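Local structure of nucleoside-diphosphate-sugar epimerase (Pseudomonas aeruginosa, 2X4G) at residues L71-F83 with F109-Y123. The protein is probably an NAD(P)-dependent enzyme of the nucleoside-diphosphate-sugar epimerase/dehydratase family, with its own substrate and reaction not established. Residues are numbered along the deposited sequence; the frame is centred on the assembly and turned at random.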
loop_
_atom_site.group_PDB
_atom_site.type_symbol
_atom_site.label_atom_id
_atom_site.label_comp_id
_atom_site.label_asym_id
_atom_site.label_seq_id
_atom_site.Cartn_x
_atom_site.Cartn_y
_atom_site.Cartn_z
ATOM N N LEU A 71 -14.902 8.237 31.422
ATOM C CA LEU A 71 -14.361 9.514 30.983
ATOM C C LEU A 71 -14.911 10.624 31.871
ATOM O O LEU A 71 -14.147 11.433 32.392
ATOM C CB LEU A 71 -14.703 9.793 29.519
ATOM C CG LEU A 71 -13.893 9.003 28.496
ATOM C CD1 LEU A 71 -14.603 8.938 27.150
ATOM C CD2 LEU A 71 -12.493 9.599 28.354
ATOM N N GLU A 72 -16.234 10.644 32.032
ATOM C CA GLU A 72 -16.923 11.598 32.897
ATOM C C GLU A 72 -16.303 11.640 34.262
ATOM O O GLU A 72 -16.126 12.698 34.842
ATOM C CB GLU A 72 -18.368 11.180 33.107
ATOM C CG GLU A 72 -19.378 11.760 32.158
ATOM C CD GLU A 72 -20.804 11.571 32.690
ATOM O OE1 GLU A 72 -21.124 12.203 33.722
ATOM O OE2 GLU A 72 -21.593 10.797 32.093
ATOM N N ARG A 73 -16.030 10.462 34.794
ATOM C CA ARG A 73 -15.454 10.352 36.118
ATOM C C ARG A 73 -14.003 10.855 36.082
ATOM O O ARG A 73 -13.592 11.624 36.951
ATOM C CB ARG A 73 -15.542 8.901 36.617
ATOM C CG ARG A 73 -15.025 8.676 38.059
ATOM C CD ARG A 73 -14.468 7.254 38.221
ATOM N NE ARG A 73 -15.539 6.260 38.113
ATOM C CZ ARG A 73 -15.375 4.952 37.872
ATOM N NH1 ARG A 73 -14.160 4.428 37.685
ATOM N NH2 ARG A 73 -16.447 4.160 37.818
ATOM N N ALA A 74 -13.242 10.454 35.072
ATOM C CA ALA A 74 -11.865 10.919 34.943
ATOM C C ALA A 74 -11.757 12.423 34.659
ATOM O O ALA A 74 -10.730 13.029 34.946
ATOM C CB ALA A 74 -11.136 10.128 33.877
ATOM N N LEU A 75 -12.805 13.016 34.097
ATOM C CA LEU A 75 -12.825 14.450 33.808
ATOM C C LEU A 75 -13.435 15.317 34.932
ATOM O O LEU A 75 -13.626 16.528 34.760
ATOM C CB LEU A 75 -13.585 14.697 32.508
ATOM C CG LEU A 75 -12.976 14.089 31.244
ATOM C CD1 LEU A 75 -13.987 14.181 30.135
ATOM C CD2 LEU A 75 -11.657 14.760 30.830
ATOM N N ARG A 76 -13.737 14.712 36.081
ATOM C CA ARG A 76 -14.279 15.458 37.216
ATOM C C ARG A 76 -13.221 16.439 37.774
ATOM O O ARG A 76 -12.028 16.116 37.836
ATOM C CB ARG A 76 -14.740 14.490 38.319
ATOM C CG ARG A 76 -13.596 13.893 39.158
ATOM C CD ARG A 76 -14.022 12.673 39.977
ATOM N NE ARG A 76 -12.902 12.102 40.738
ATOM C CZ ARG A 76 -12.041 11.185 40.288
ATOM N NH1 ARG A 76 -12.131 10.667 39.062
ATOM N NH2 ARG A 76 -11.071 10.759 41.082
ATOM N N GLY A 77 -13.681 17.631 38.158
ATOM C CA GLY A 77 -12.915 18.544 39.001
ATOM C C GLY A 77 -11.615 19.025 38.402
ATOM O O GLY A 77 -10.611 19.169 39.110
ATOM N N LEU A 78 -11.645 19.266 37.096
ATOM C CA LEU A 78 -10.507 19.770 36.371
ATOM C C LEU A 78 -10.724 21.224 36.030
ATOM O O LEU A 78 -11.871 21.651 35.812
ATOM C CB LEU A 78 -10.345 19.018 35.064
ATOM C CG LEU A 78 -10.002 17.530 35.096
ATOM C CD1 LEU A 78 -9.951 17.050 33.650
ATOM C CD2 LEU A 78 -8.692 17.237 35.823
ATOM N N ASP A 79 -9.630 21.983 35.954
ATOM C CA ASP A 79 -9.688 23.315 35.355
ATOM C C ASP A 79 -9.397 23.294 33.843
ATOM O O ASP A 79 -9.570 24.292 33.176
ATOM C CB ASP A 79 -8.724 24.256 36.052
ATOM C CG ASP A 79 -9.050 24.451 37.512
ATOM O OD1 ASP A 79 -9.764 25.421 37.815
ATOM O OD2 ASP A 79 -8.594 23.646 38.350
ATOM N N GLY A 80 -8.956 22.169 33.297
ATOM C CA GLY A 80 -8.774 22.048 31.839
ATOM C C GLY A 80 -8.259 20.682 31.388
ATOM O O GLY A 80 -7.841 19.875 32.214
ATOM N N VAL A 81 -8.281 20.425 30.078
ATOM C CA VAL A 81 -7.849 19.138 29.528
ATOM C C VAL A 81 -7.227 19.252 28.128
ATOM O O VAL A 81 -7.780 19.883 27.229
ATOM C CB VAL A 81 -9.034 18.142 29.495
ATOM C CG1 VAL A 81 -10.132 18.611 28.533
ATOM C CG2 VAL A 81 -8.544 16.735 29.150
ATOM N N ILE A 82 -6.079 18.629 27.945
ATOM C CA ILE A 82 -5.474 18.524 26.625
ATOM C C ILE A 82 -5.776 17.151 26.029
ATOM O O ILE A 82 -5.589 16.143 26.689
ATOM C CB ILE A 82 -3.949 18.724 26.687
ATOM C CG1 ILE A 82 -3.634 20.144 27.163
ATOM C CG2 ILE A 82 -3.322 18.483 25.322
ATOM C CD1 ILE A 82 -2.169 20.409 27.440
ATOM N N PHE A 83 -6.235 17.123 24.782
ATOM C CA PHE A 83 -6.504 15.874 24.066
ATOM C C PHE A 83 -5.484 15.631 22.944
ATOM O O PHE A 83 -5.510 16.328 21.936
ATOM C CB PHE A 83 -7.922 15.898 23.486
ATOM C CG PHE A 83 -8.321 14.623 22.822
ATOM C CD1 PHE A 83 -8.987 13.647 23.523
ATOM C CD2 PHE A 83 -8.027 14.397 21.485
ATOM C CE1 PHE A 83 -9.359 12.456 22.908
ATOM C CE2 PHE A 83 -8.399 13.218 20.850
ATOM C CZ PHE A 83 -9.059 12.242 21.568
ATOM N N PHE A 109 -15.485 11.633 23.875
ATOM C CA PHE A 109 -14.687 12.512 24.710
ATOM C C PHE A 109 -15.399 13.839 24.876
ATOM O O PHE A 109 -15.531 14.347 25.983
ATOM C CB PHE A 109 -13.294 12.704 24.098
ATOM C CG PHE A 109 -12.535 13.861 24.670
ATOM C CD1 PHE A 109 -11.898 13.747 25.894
ATOM C CD2 PHE A 109 -12.469 15.064 23.989
ATOM C CE1 PHE A 109 -11.216 14.800 26.430
ATOM C CE2 PHE A 109 -11.787 16.116 24.514
ATOM C CZ PHE A 109 -11.155 15.988 25.744
ATOM N N TYR A 110 -15.857 14.389 23.762
ATOM C CA TYR A 110 -16.604 15.640 23.774
ATOM C C TYR A 110 -17.899 15.474 24.563
ATOM O O TYR A 110 -18.261 16.323 25.394
ATOM C CB TYR A 110 -16.912 16.088 22.353
ATOM C CG TYR A 110 -15.705 16.555 21.580
ATOM C CD1 TYR A 110 -14.936 17.607 22.029
ATOM C CD2 TYR A 110 -15.341 15.953 20.395
ATOM C CE1 TYR A 110 -13.829 18.051 21.322
ATOM C CE2 TYR A 110 -14.234 16.392 19.677
ATOM C CZ TYR A 110 -13.489 17.443 20.144
ATOM O OH TYR A 110 -12.407 17.880 19.427
ATOM N N ALA A 111 -18.585 14.367 24.309
ATOM C CA ALA A 111 -19.727 13.989 25.127
ATOM C C ALA A 111 -19.379 14.109 26.615
ATOM O O ALA A 111 -20.055 14.835 27.340
ATOM C CB ALA A 111 -20.187 12.567 24.793
ATOM N N ALA A 112 -18.311 13.434 27.056
ATOM C CA ALA A 112 -17.961 13.399 28.489
ATOM C C ALA A 112 -17.549 14.756 29.040
ATOM O O ALA A 112 -17.775 15.022 30.213
ATOM C CB ALA A 112 -16.884 12.385 28.761
ATOM N N CYS A 113 -16.951 15.608 28.201
ATOM C CA CYS A 113 -16.555 16.949 28.611
ATOM C C CYS A 113 -17.763 17.799 28.952
ATOM O O CYS A 113 -17.703 18.620 29.862
ATOM C CB CYS A 113 -15.755 17.658 27.506
ATOM S SG CYS A 113 -14.022 17.152 27.290
ATOM N N LEU A 114 -18.837 17.633 28.192
ATOM C CA LEU A 114 -20.090 18.325 28.471
ATOM C C LEU A 114 -20.681 17.899 29.817
ATOM O O LEU A 114 -21.053 18.750 30.611
ATOM C CB LEU A 114 -21.098 18.065 27.352
ATOM C CG LEU A 114 -22.413 18.846 27.308
ATOM C CD1 LEU A 114 -22.233 20.362 27.548
ATOM C CD2 LEU A 114 -23.066 18.598 25.967
ATOM N N GLN A 115 -20.756 16.600 30.083
ATOM C CA GLN A 115 -21.277 16.102 31.366
ATOM C C GLN A 115 -20.395 16.414 32.579
ATOM O O GLN A 115 -20.909 16.667 33.666
ATOM C CB GLN A 115 -21.482 14.574 31.332
ATOM C CG GLN A 115 -22.556 14.061 30.382
ATOM C CD GLN A 115 -23.930 14.643 30.669
ATOM O OE1 GLN A 115 -24.477 15.367 29.840
ATOM N NE2 GLN A 115 -24.488 14.343 31.849
ATOM N N ALA A 116 -19.077 16.352 32.417
ATOM C CA ALA A 116 -18.146 16.641 33.524
ATOM C C ALA A 116 -18.049 18.140 33.798
ATOM O O ALA A 116 -17.539 18.549 34.843
ATOM C CB ALA A 116 -16.773 16.089 33.223
ATOM N N ARG A 117 -18.539 18.936 32.845
ATOM C CA ARG A 117 -18.544 20.401 32.914
ATOM C C ARG A 117 -17.130 20.970 32.934
ATOM O O ARG A 117 -16.858 21.913 33.648
ATOM C CB ARG A 117 -19.408 20.914 34.090
ATOM C CG ARG A 117 -20.695 21.588 33.635
ATOM C CD ARG A 117 -21.737 21.778 34.777
ATOM N NE ARG A 117 -22.577 22.976 34.563
ATOM C CZ ARG A 117 -23.671 23.312 35.266
ATOM N NH1 ARG A 117 -24.110 22.538 36.260
ATOM N NH2 ARG A 117 -24.342 24.432 34.972
ATOM N N VAL A 118 -16.241 20.402 32.122
ATOM C CA VAL A 118 -14.858 20.911 32.011
ATOM C C VAL A 118 -14.903 22.309 31.401
ATOM O O VAL A 118 -15.542 22.494 30.365
ATOM C CB VAL A 118 -13.966 20.054 31.097
ATOM C CG1 VAL A 118 -12.554 20.617 31.097
ATOM C CG2 VAL A 118 -13.956 18.591 31.522
ATOM N N PRO A 119 -14.215 23.287 32.027
ATOM C CA PRO A 119 -14.343 24.673 31.575
ATOM C C PRO A 119 -13.500 25.032 30.370
ATOM O O PRO A 119 -13.776 26.037 29.737
ATOM C CB PRO A 119 -13.876 25.499 32.786
ATOM C CG PRO A 119 -13.196 24.552 33.717
ATOM C CD PRO A 119 -13.246 23.166 33.132
ATOM N N ARG A 120 -12.514 24.205 30.044
ATOM C CA ARG A 120 -11.409 24.595 29.177
ATOM C C ARG A 120 -10.864 23.336 28.478
ATOM O O ARG A 120 -10.363 22.435 29.142
ATOM C CB ARG A 120 -10.370 25.215 30.106
ATOM C CG ARG A 120 -9.501 26.296 29.557
ATOM C CD ARG A 120 -10.198 27.606 29.193
ATOM N NE ARG A 120 -9.336 28.268 28.218
ATOM C CZ ARG A 120 -9.681 29.261 27.415
ATOM N NH1 ARG A 120 -10.897 29.795 27.471
ATOM N NH2 ARG A 120 -8.772 29.735 26.564
ATOM N N ILE A 121 -11.014 23.241 27.157
ATOM C CA ILE A 121 -10.627 22.035 26.403
ATOM C C ILE A 121 -9.759 22.418 25.203
ATOM O O ILE A 121 -10.149 23.250 24.392
ATOM C CB ILE A 121 -11.881 21.264 25.852
ATOM C CG1 ILE A 121 -12.821 20.813 26.974
ATOM C CG2 ILE A 121 -11.481 20.042 25.063
ATOM C CD1 ILE A 121 -14.312 20.960 26.620
ATOM N N LEU A 122 -8.579 21.822 25.085
ATOM C CA LEU A 122 -7.720 22.043 23.915
ATOM C C LEU A 122 -7.590 20.730 23.177
ATOM O O LEU A 122 -7.227 19.706 23.772
ATOM C CB LEU A 122 -6.323 22.558 24.296
ATOM C CG LEU A 122 -5.343 22.743 23.129
ATOM C CD1 LEU A 122 -5.605 24.037 22.389
ATOM C CD2 LEU A 122 -3.932 22.727 23.620
ATOM N N TYR A 123 -7.884 20.779 21.883
ATOM C CA TYR A 123 -7.821 19.623 21.028
ATOM C C TYR A 123 -6.605 19.804 20.143
ATOM O O TYR A 123 -6.388 20.879 19.591
ATOM C CB TYR A 123 -9.094 19.507 20.186
ATOM C CG TYR A 123 -8.898 18.571 19.045
ATOM C CD1 TYR A 123 -8.551 19.048 17.796
ATOM C CD2 TYR A 123 -8.971 17.202 19.229
ATOM C CE1 TYR A 123 -8.317 18.188 16.739
ATOM C CE2 TYR A 123 -8.733 16.331 18.184
ATOM C CZ TYR A 123 -8.408 16.836 16.941
ATOM O OH TYR A 123 -8.163 15.994 15.893
#
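Phe83 packs its ring obliquely against Phe109, with centroids 4.6 Å apart and planes at 43°. Phe83 CD1 sits over the centre of the Phe109 ring, and Cys113 SG lies over the opposite face, toward the rim. Phe109 CG is anti to its own backbone N (chi1 164°), which swings the ring from helix 109-116 toward strand 80-83. There Val81 CG1 meets the ring edge at Phe109 CZ, 4.0 Å away. On its other flank Phe83 meets Tyr123 rim to rim.

The strands 80-83 and 121-123 run parallel. Val81 N donates to Arg120 O (3.0 Å), Leu122 N to Val81 O (3.0 Å) and Phe83 N to Leu122 O (2.9 Å). The first bond is the most bent, at 139°. Just past the end of helix 71-74, Leu75 rests on helix 109-116: Leu75 CD1 is 3.7 Å from Ala112 CB and Leu75 CB 3.6 Å from Ala116 CB.

The solvent side is looser. There the Glu72 carboxylate passes obliquely by the aliphatic part of Gln115. Arg120 is tied by its guanidinium to Leu230 O and Gly233 O.

Strand 80-83, helix 98-116 and strand 121-124 form a beta-alpha-beta crossover of the Rossmann-type domain. Backbone bonds set the strand register, while apolar side chains hold the helix to the sheet.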